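Local atomic coordinates of pectinesterase inhibitor 1 (Arabidopsis thaliana, PDB entry 1X90), a protein that inhibits plant pectin methylesterases, the enzymes that remove methyl ester groups from cell-wall pectin. Residues T40-Q45 / E87-L92; T49-K54 / S126-N131; G99-V104 / I145-P150. The protein carries 1 engineered substitution. One frame throughout, in Å; residues are numbered along the deposited sequence.

Contact 1 (T40-Q45 / E87-L92)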
loop_
_atom_site.group_PDB
_atom_site.type_symbol
_atom_site.label_atom_id
_atom_site.label_comp_id
_atom_site.label_asym_id
_atom_site.label_seq_id
_atom_site.Cartn_x
_atom_site.Cartn_y
_atom_site.Cartn_z
ATOM N N THR A 40 -1.476 -6.055 -3.156
ATOM C CA THR A 40 -1.078 -5.486 -1.880
ATOM C C THR A 40 -1.706 -4.120 -1.761
ATOM O O THR A 40 -2.323 -3.807 -0.745
ATOM C CB THR A 40 0.449 -5.381 -1.784
ATOM O OG1 THR A 40 1.009 -6.673 -2.030
ATOM C CG2 THR A 40 0.883 -4.918 -0.413
ATOM N N LEU A 41 -1.568 -3.314 -2.811
ATOM C CA LEU A 41 -2.139 -1.968 -2.823
ATOM C C LEU A 41 -3.649 -2.032 -2.683
ATOM O O LEU A 41 -4.248 -1.265 -1.938
ATOM C CB LEU A 41 -1.775 -1.232 -4.117
ATOM C CG LEU A 41 -0.319 -0.774 -4.239
ATOM C CD1 LEU A 41 -0.061 -0.151 -5.593
ATOM C CD2 LEU A 41 -0.018 0.226 -3.154
ATOM N N ASP A 42 -4.274 -2.968 -3.384
ATOM C CA ASP A 42 -5.720 -3.084 -3.297
ATOM C C ASP A 42 -6.187 -3.424 -1.878
ATOM O O ASP A 42 -7.053 -2.739 -1.337
ATOM C CB ASP A 42 -6.206 -4.113 -4.310
ATOM C CG ASP A 42 -6.022 -3.633 -5.749
ATOM O OD1 ASP A 42 -5.691 -2.431 -5.935
ATOM O OD2 ASP A 42 -6.219 -4.448 -6.691
ATOM N N SER A 43 -5.611 -4.471 -1.281
ATOM C CA SER A 43 -5.946 -4.865 0.085
ATOM C C SER A 43 -5.838 -3.622 0.956
ATOM O O SER A 43 -6.732 -3.306 1.742
ATOM C CB SER A 43 -4.951 -5.911 0.585
ATOM O OG SER A 43 -5.359 -7.213 0.230
ATOM N N THR A 44 -4.722 -2.919 0.785
ATOM C CA THR A 44 -4.427 -1.708 1.516
ATOM C C THR A 44 -5.482 -0.633 1.293
ATOM O O THR A 44 -6.013 -0.062 2.251
ATOM C CB THR A 44 -3.053 -1.161 1.107
ATOM O OG1 THR A 44 -2.049 -2.149 1.370
ATOM C CG2 THR A 44 -2.718 0.078 1.898
ATOM N N GLN A 45 -5.785 -0.352 0.033
ATOM C CA GLN A 45 -6.793 0.660 -0.301
ATOM C C GLN A 45 -8.157 0.307 0.320
ATOM O O GLN A 45 -8.831 1.155 0.908
ATOM C CB GLN A 45 -6.927 0.767 -1.817
ATOM C CG GLN A 45 -7.384 2.126 -2.304
ATOM C CD GLN A 45 -6.367 3.204 -2.022
ATOM O OE1 GLN A 45 -6.037 3.460 -0.870
ATOM N NE2 GLN A 45 -5.859 3.837 -3.071
ATOM N N GLU A 87 -2.144 7.121 -6.137
ATOM C CA GLU A 87 -1.054 7.717 -6.906
ATOM C C GLU A 87 0.035 6.668 -7.084
ATOM O O GLU A 87 0.538 6.477 -8.190
ATOM C CB GLU A 87 -0.449 8.925 -6.181
ATOM C CG GLU A 87 -1.228 10.227 -6.306
ATOM C CD GLU A 87 -0.585 11.361 -5.520
ATOM O OE1 GLU A 87 -0.680 11.370 -4.272
ATOM O OE2 GLU A 87 0.031 12.244 -6.157
ATOM N N ALA A 88 0.394 6.000 -5.981
ATOM C CA ALA A 88 1.424 4.956 -5.974
ATOM C C ALA A 88 1.097 3.883 -7.003
ATOM O O ALA A 88 1.996 3.290 -7.617
ATOM C CB ALA A 88 1.527 4.329 -4.591
ATOM N N PHE A 89 -0.200 3.630 -7.179
ATOM C CA PHE A 89 -0.673 2.644 -8.148
ATOM C C PHE A 89 -0.371 3.138 -9.568
ATOM O O PHE A 89 -0.008 2.360 -10.446
ATOM C CB PHE A 89 -2.164 2.430 -7.974
ATOM C CG PHE A 89 -2.645 1.130 -8.499
ATOM C CD1 PHE A 89 -2.976 0.099 -7.631
ATOM C CD2 PHE A 89 -2.763 0.923 -9.869
ATOM C CE1 PHE A 89 -3.423 -1.141 -8.124
ATOM C CE2 PHE A 89 -3.207 -0.305 -10.382
ATOM C CZ PHE A 89 -3.539 -1.341 -9.505
ATOM N N GLU A 90 -0.521 4.440 -9.787
ATOM C CA GLU A 90 -0.222 5.026 -11.085
ATOM C C GLU A 90 1.283 4.906 -11.401
ATOM O O GLU A 90 1.658 4.646 -12.546
ATOM C CB GLU A 90 -0.650 6.491 -11.097
ATOM C CG GLU A 90 -2.105 6.658 -10.758
ATOM C CD GLU A 90 -2.557 8.104 -10.723
ATOM O OE1 GLU A 90 -3.728 8.338 -10.369
ATOM O OE2 GLU A 90 -1.752 9.005 -11.040
ATOM N N HIS A 91 2.138 5.095 -10.391
ATOM C CA HIS A 91 3.596 4.981 -10.566
ATOM C C HIS A 91 3.983 3.522 -10.822
ATOM O O HIS A 91 4.874 3.237 -11.612
ATOM C CB HIS A 91 4.328 5.517 -9.326
ATOM C CG HIS A 91 4.208 6.998 -9.154
ATOM N ND1 HIS A 91 5.037 7.892 -9.795
ATOM C CD2 HIS A 91 3.300 7.744 -8.476
ATOM C CE1 HIS A 91 4.643 9.127 -9.524
ATOM N NE2 HIS A 91 3.593 9.062 -8.729
ATOM N N LEU A 92 3.309 2.603 -10.146
ATOM C CA LEU A 92 3.564 1.186 -10.343
ATOM C C LEU A 92 3.292 0.927 -11.819
ATOM O O LEU A 92 4.017 0.184 -12.489
ATOM C CB LEU A 92 2.601 0.349 -9.489
ATOM C CG LEU A 92 2.524 -1.152 -9.799
ATOM C CD1 LEU A 92 3.833 -1.825 -9.459
ATOM C CD2 LEU A 92 1.406 -1.784 -9.001
#

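Contact 2 (T49-K54 / S126-N131)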
loop_
_atom_site.group_PDB
_atom_site.type_symbol
_atom_site.label_atom_id
_atom_site.label_comp_id
_atom_site.label_asym_id
_atom_site.label_seq_id
_atom_site.Cartn_x
_atom_site.Cartn_y
_atom_site.Cartn_z
ATOM N N THR A 49 -10.074 2.497 3.085
ATOM C CA THR A 49 -11.409 2.996 2.794
ATOM C C THR A 49 -12.364 2.609 3.930
ATOM O O THR A 49 -13.161 3.436 4.380
ATOM C CB THR A 49 -11.969 2.437 1.452
ATOM O OG1 THR A 49 -11.122 2.826 0.366
ATOM C CG2 THR A 49 -13.372 2.992 1.192
ATOM N N GLN A 50 -12.284 1.366 4.405
ATOM C CA GLN A 50 -13.163 0.931 5.492
ATOM C C GLN A 50 -12.860 1.725 6.750
ATOM O O GLN A 50 -13.759 2.249 7.401
ATOM C CB GLN A 50 -12.992 -0.562 5.774
ATOM C CG GLN A 50 -13.117 -1.453 4.532
ATOM C CD GLN A 50 -14.234 -1.018 3.569
ATOM O OE1 GLN A 50 -15.416 -0.982 3.935
ATOM N NE2 GLN A 50 -13.856 -0.690 2.327
ATOM N N THR A 51 -11.583 1.825 7.094
ATOM C CA THR A 51 -11.215 2.572 8.279
ATOM C C THR A 51 -11.646 4.024 8.131
ATOM O O THR A 51 -12.079 4.629 9.098
ATOM C CB THR A 51 -9.710 2.496 8.536
ATOM O OG1 THR A 51 -9.339 1.133 8.741
ATOM C CG2 THR A 51 -9.333 3.292 9.768
ATOM N N LEU A 52 -11.548 4.586 6.927
ATOM C CA LEU A 52 -11.954 5.981 6.744
ATOM C C LEU A 52 -13.436 6.187 6.991
ATOM O O LEU A 52 -13.833 7.061 7.764
ATOM C CB LEU A 52 -11.644 6.489 5.341
ATOM C CG LEU A 52 -12.017 7.963 5.117
ATOM C CD1 LEU A 52 -11.200 8.867 6.030
ATOM C CD2 LEU A 52 -11.759 8.341 3.674
ATOM N N LYS A 53 -14.272 5.398 6.335
ATOM C CA LYS A 53 -15.691 5.585 6.554
ATOM C C LYS A 53 -15.979 5.454 8.051
ATOM O O LYS A 53 -16.558 6.348 8.664
ATOM C CB LYS A 53 -16.516 4.567 5.749
ATOM C CG LYS A 53 -16.416 3.119 6.226
ATOM C CD LYS A 53 -17.506 2.241 5.584
ATOM C CE LYS A 53 -17.447 0.787 6.074
ATOM N NZ LYS A 53 -18.523 -0.034 5.437
ATOM N N LYS A 54 -15.530 4.347 8.628
ATOM C CA LYS A 54 -15.726 4.031 10.034
ATOM C C LYS A 54 -15.338 5.183 10.973
ATOM O O LYS A 54 -16.024 5.448 11.969
ATOM C CB LYS A 54 -14.921 2.779 10.359
ATOM C CG LYS A 54 -15.180 2.183 11.727
ATOM C CD LYS A 54 -14.200 1.047 11.987
ATOM C CE LYS A 54 -12.742 1.481 11.720
ATOM N NZ LYS A 54 -12.067 0.710 10.617
ATOM N N SER A 126 -11.236 -0.810 18.066
ATOM C CA SER A 126 -10.374 -1.929 17.675
ATOM C C SER A 126 -10.023 -1.816 16.197
ATOM O O SER A 126 -8.850 -1.733 15.816
ATOM C CB SER A 126 -11.092 -3.274 17.905
ATOM O OG SER A 126 -11.751 -3.332 19.159
ATOM N N SER A 127 -11.084 -1.824 15.393
ATOM C CA SER A 127 -11.044 -1.756 13.946
ATOM C C SER A 127 -10.018 -0.768 13.412
ATOM O O SER A 127 -9.155 -1.124 12.612
ATOM C CB SER A 127 -12.445 -1.397 13.439
ATOM O OG SER A 127 -12.473 -1.337 12.032
ATOM N N VAL A 128 -10.115 0.477 13.860
ATOM C CA VAL A 128 -9.198 1.520 13.415
ATOM C C VAL A 128 -7.769 1.099 13.710
ATOM O O VAL A 128 -6.882 1.219 12.863
ATOM C CB VAL A 128 -9.495 2.840 14.126
ATOM C CG1 VAL A 128 -8.554 3.911 13.636
ATOM C CG2 VAL A 128 -10.933 3.243 13.865
ATOM N N VAL A 129 -7.562 0.586 14.915
ATOM C CA VAL A 129 -6.251 0.121 15.335
ATOM C C VAL A 129 -5.687 -1.013 14.472
ATOM O O VAL A 129 -4.547 -0.943 13.999
ATOM C CB VAL A 129 -6.285 -0.356 16.805
ATOM C CG1 VAL A 129 -4.966 -1.024 17.178
ATOM C CG2 VAL A 129 -6.523 0.840 17.722
ATOM N N ASN A 130 -6.481 -2.055 14.257
ATOM C CA ASN A 130 -5.999 -3.189 13.493
ATOM C C ASN A 130 -5.702 -2.831 12.054
ATOM O O ASN A 130 -4.636 -3.149 11.534
ATOM C CB ASN A 130 -7.010 -4.331 13.543
ATOM C CG ASN A 130 -7.691 -4.444 14.893
ATOM O OD1 ASN A 130 -7.063 -4.277 15.946
ATOM N ND2 ASN A 130 -8.989 -4.733 14.872
ATOM N N ASN A 131 -6.659 -2.180 11.410
ATOM C CA ASN A 131 -6.483 -1.789 10.029
ATOM C C ASN A 131 -5.273 -0.901 9.894
ATOM O O ASN A 131 -4.539 -0.992 8.919
ATOM C CB ASN A 131 -7.717 -1.062 9.528
ATOM C CG ASN A 131 -8.870 -1.997 9.309
ATOM O OD1 ASN A 131 -8.839 -2.821 8.410
ATOM N ND2 ASN A 131 -9.889 -1.890 10.148
#

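Contact 3 (G99-V104 / I145-P150)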
loop_
_atom_site.group_PDB
_atom_site.type_symbol
_atom_site.label_atom_id
_atom_site.label_comp_id
_atom_site.label_asym_id
_atom_site.label_seq_id
_atom_site.Cartn_x
_atom_site.Cartn_y
_atom_site.Cartn_z
ATOM N N GLY A 99 8.684 6.845 -7.262
ATOM C CA GLY A 99 7.583 7.752 -7.045
ATOM C C GLY A 99 6.605 6.850 -6.320
ATOM O O GLY A 99 5.937 7.236 -5.350
ATOM N N MET A 100 6.535 5.612 -6.781
ATOM C CA MET A 100 5.653 4.665 -6.125
ATOM C C MET A 100 6.072 4.534 -4.663
ATOM O O MET A 100 5.235 4.612 -3.763
ATOM C CB MET A 100 5.718 3.295 -6.810
ATOM C CG MET A 100 5.053 2.196 -6.016
ATOM S SD MET A 100 5.287 0.530 -6.695
ATOM C CE MET A 100 4.437 -0.443 -5.361
ATOM N N ASN A 101 7.371 4.345 -4.430
ATOM C CA ASN A 101 7.885 4.208 -3.072
ATOM C C ASN A 101 7.525 5.435 -2.238
ATOM O O ASN A 101 7.049 5.348 -1.104
ATOM C CB ASN A 101 9.404 4.041 -3.100
ATOM C CG ASN A 101 9.981 3.779 -1.723
ATOM O OD1 ASN A 101 9.806 4.578 -0.812
ATOM N ND2 ASN A 101 10.670 2.661 -1.568
ATOM N N MET A 102 7.777 6.585 -2.820
ATOM C CA MET A 102 7.484 7.856 -2.182
ATOM C C MET A 102 6.022 7.878 -1.748
ATOM O O MET A 102 5.714 8.124 -0.595
ATOM C CB MET A 102 7.756 8.983 -3.183
ATOM C CG MET A 102 7.814 10.354 -2.589
ATOM S SD MET A 102 8.011 11.605 -3.889
ATOM C CE MET A 102 6.250 11.961 -4.243
ATOM N N LYS A 103 5.127 7.603 -2.688
ATOM C CA LYS A 103 3.707 7.594 -2.416
ATOM C C LYS A 103 3.309 6.575 -1.368
ATOM O O LYS A 103 2.459 6.849 -0.526
ATOM C CB LYS A 103 2.948 7.345 -3.707
ATOM C CG LYS A 103 2.280 8.586 -4.221
ATOM C CD LYS A 103 3.221 9.766 -4.259
ATOM C CE LYS A 103 2.540 10.972 -4.910
ATOM N NZ LYS A 103 3.336 12.234 -4.813
ATOM N N VAL A 104 3.914 5.394 -1.426
ATOM C CA VAL A 104 3.624 4.363 -0.442
ATOM C C VAL A 104 4.114 4.828 0.929
ATOM O O VAL A 104 3.420 4.643 1.926
ATOM C CB VAL A 104 4.301 3.019 -0.797
ATOM C CG1 VAL A 104 4.118 2.024 0.339
ATOM C CG2 VAL A 104 3.688 2.455 -2.054
ATOM N N ILE A 145 8.573 -4.097 -2.831
ATOM C CA ILE A 145 8.318 -4.301 -4.250
ATOM C C ILE A 145 8.652 -3.078 -5.124
ATOM O O ILE A 145 9.203 -3.232 -6.217
ATOM C CB ILE A 145 6.844 -4.683 -4.490
ATOM C CG1 ILE A 145 6.577 -6.102 -3.983
ATOM C CG2 ILE A 145 6.508 -4.578 -5.970
ATOM C CD1 ILE A 145 5.118 -6.442 -3.917
ATOM N N SER A 146 8.325 -1.870 -4.662
ATOM C CA SER A 146 8.611 -0.673 -5.458
ATOM C C SER A 146 10.116 -0.518 -5.677
ATOM O O SER A 146 10.557 0.112 -6.640
ATOM C CB SER A 146 8.058 0.593 -4.772
ATOM O OG SER A 146 8.894 1.034 -3.706
ATOM N N ASN A 147 10.899 -1.114 -4.780
ATOM C CA ASN A 147 12.353 -1.024 -4.854
ATOM C C ASN A 147 12.977 -2.021 -5.813
ATOM O O ASN A 147 14.151 -1.910 -6.161
ATOM C CB ASN A 147 12.956 -1.195 -3.470
ATOM C CG ASN A 147 12.660 -0.022 -2.566
ATOM O OD1 ASN A 147 12.880 -0.087 -1.363
ATOM N ND2 ASN A 147 12.161 1.065 -3.146
ATOM N N MET A 148 12.189 -2.990 -6.248
ATOM C CA MET A 148 12.680 -3.981 -7.179
ATOM C C MET A 148 12.460 -3.538 -8.624
ATOM O O MET A 148 13.049 -4.092 -9.551
ATOM C CB MET A 148 12.000 -5.322 -6.887
ATOM C CG MET A 148 12.482 -5.933 -5.577
ATOM S SD MET A 148 11.392 -7.179 -4.862
ATOM C CE MET A 148 11.669 -8.600 -5.981
ATOM N N LEU A 149 11.635 -2.517 -8.809
ATOM C CA LEU A 149 11.348 -2.007 -10.146
ATOM C C LEU A 149 12.568 -1.444 -10.866
ATOM O O LEU A 149 13.422 -0.815 -10.257
ATOM C CB LEU A 149 10.249 -0.933 -10.083
ATOM C CG LEU A 149 8.821 -1.471 -10.294
ATOM C CD1 LEU A 149 8.583 -2.661 -9.370
ATOM C CD2 LEU A 149 7.784 -0.381 -10.043
ATOM N N PRO A 150 12.676 -1.691 -12.180
ATOM C CA PRO A 150 13.797 -1.196 -12.984
ATOM C C PRO A 150 13.891 0.330 -13.047
ATOM O O PRO A 150 12.877 1.038 -13.126
ATOM C CB PRO A 150 13.526 -1.805 -14.351
ATOM C CG PRO A 150 12.938 -3.117 -13.988
ATOM C CD PRO A 150 11.948 -2.737 -12.920
#

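Contact 1 (T40-Q45 / E87-L92)
Ala88 meets Leu41 where helix 65-94 runs back along helix 17-61. The two short segments are almost exactly antiparallel (171°), and their axes come no closer than 10.9 Å. Ala88 points toward the partner helix, but its CB stops 4.6 Å short of Leu41 CD2. Leu41 CD1 instead lies against the backbone of this turn, 4.4 Å from Ala88 C. Helix 99-118 covers Ala88 through Lys103 and Val104.

Phe89 follows and carries most of this side. Its CG is turned away from the backbone N (chi1 -157°), which brings the ring against both Leu41 and Asp42. One ortho carbon takes the leucine: Phe89 CD1 lies 3.6 Å from Leu41 CD1. The same ring carbon is 3.9 Å from Leu41 CB, so the leucine side chain runs past this corner of the ring. The next carbon, Phe89 CE1, comes 3.4 Å from Asp42 OD1. The carboxylate and ring planes are nearly parallel, 5° apart. Lys38, one turn back on helix 17-61, also touches the ring. With an alanine here, Leu41 would probably lose its main partner, and a gap would be likely to open beside the Asp42 carboxylate.

Leu92, one turn further on, finishes the contact. Its CD2 is 4.1 Å from Leu41 CD1, the same methyl that touches Phe89. Leu92 also packs on Ala37 of helix 17-61 and on Met100 of helix 99-118.

The chemistry is therefore mainly apolar. One leucine methyl serves Ala88, Phe89 and Leu92 together. The charged Asp42 sits at the margin, where a partly exposed ring marks the change from the bundle interior to its surface.

Contact 2 (T49-K54 / S126-N131)
Lys54 starts out with CG opposite the backbone N (chi1 -171°), which sends its chain across to helix 126-148. The chain then bends at chi3 and chi4, and this curl brings NZ up to Ser127 OG. The Ser127 hydroxyl is turned toward it, with OG opposite the backbone N (chi1 -179°).

Lys54 NZ donates a hydrogen bond to Ser127 OG at 2.5 Å, though the hydroxyl is crowded in the model and its exact place is unsure. A weak bond of 3.3 Å runs from Lys54 NZ to Thr51 OG1, one turn back on the same helix; the place of this hydroxyl is also unsure. The threonine hydroxyl has its stronger partner in Arg47 O. One atom back along the lysine chain, CE packs beside Val128 CG2. Asp125, just before helix 126-148, also touches this side chain.

Thr51 offers its methyl to the valine. Thr51 CG2 lies 4.0 Å from Val128 CG1, and the two side chains cross at about a right angle. The backbones are nearest here, with 5.6 Å between Thr51 CA and Val128 CA. Val128 also rests on Leu55 and Ile58, which extend the apolar patch along helix 17-61.

The Asn131 amide is fixed at both ends. Asn131 ND2 donates to Ser127 O at 2.7 Å, approaching from above the carbonyl plane, while Asn131 OD1 accepts from Arg47 NH1. Ser127 O thus takes two donors, since it also accepts the backbone N of Asn131 at 3.0 Å.

The segments run at 150° to each other, with 9.6 Å between their axes. This is the antiparallel packing of the first and last long helices of a four-helix bundle, the fold of this inhibitor family.

Contact 3 (G99-V104 / I145-P150)
Met100 and Ser146 form the middle of a partly buried helix-to-helix contact near one end of the four-helix bundle. The start of helix 99-118 here meets the last turn of helix 126-148 and the chain that leaves it. The backbones are nearest at Asn101 CA and Ser146 CA, 5.5 Å apart.

Met100 reaches across with an extended chain. Its CG is anti to the backbone N (chi1 168°), and the torsions beyond continue straight, so the thioether passes alongside the serine. Met100 SD lies 3.4 Å from Ser146 CB, and Met100 CG is 3.6 Å from that same carbon. The thioether also borders Leu149, with Met100 SD 4.3 Å from Leu149 CD2. Leu149 already belongs to the loop after the helix, so the methionine spans the helix end and its exit. Met100 also touches His91 of helix 65-94.

Helices 99-118 and 126-148 follow each other in the chain and form the second helical hairpin of the bundle. The contact lies at the open end of that hairpin, away from the turn that joins its arms. Further into the bundle Val104 continues the packing on Cys139, Ala142 and Leu143.

The Ser146 hydroxyl is buried. Its OG is placed between the backbone N and the carbonyl carbon (chi1 78°), and from there it is satisfied by a hydrogen bond with Leu143 O in its own helix. The same oxygen lies 3.1 Å from Asn101 CB. The outer part is polar: Asn101 and Asn147 bring their amides together at the exposed margin. The chains cross obliquely, yet the two amide planes are only 11° apart. Just beyond, Ser146 O accepts a hydrogen bond from Arg151 NH2, which links the helix end to the C-terminal tail.

Contacts 1 and 2 both use helix 17-61, on adjoining parts of its length, but face different partners. Contacts 2 and 3 share helix 126-148 and lie on opposite sides of the chain's centre, about 25 Å apart between centres. Contact 1 is the most central and chiefly apolar. Contact 2 is also buried, yet it mixes a methyl patch with a polar cluster. Contact 3 is only partly buried, with a thioether inside and amides outside. Contacts 1 and 3 touch directly, through helices 65-94 and 99-118, which follow each other in the chain. Together the three contacts involve all four long helices of the bundle.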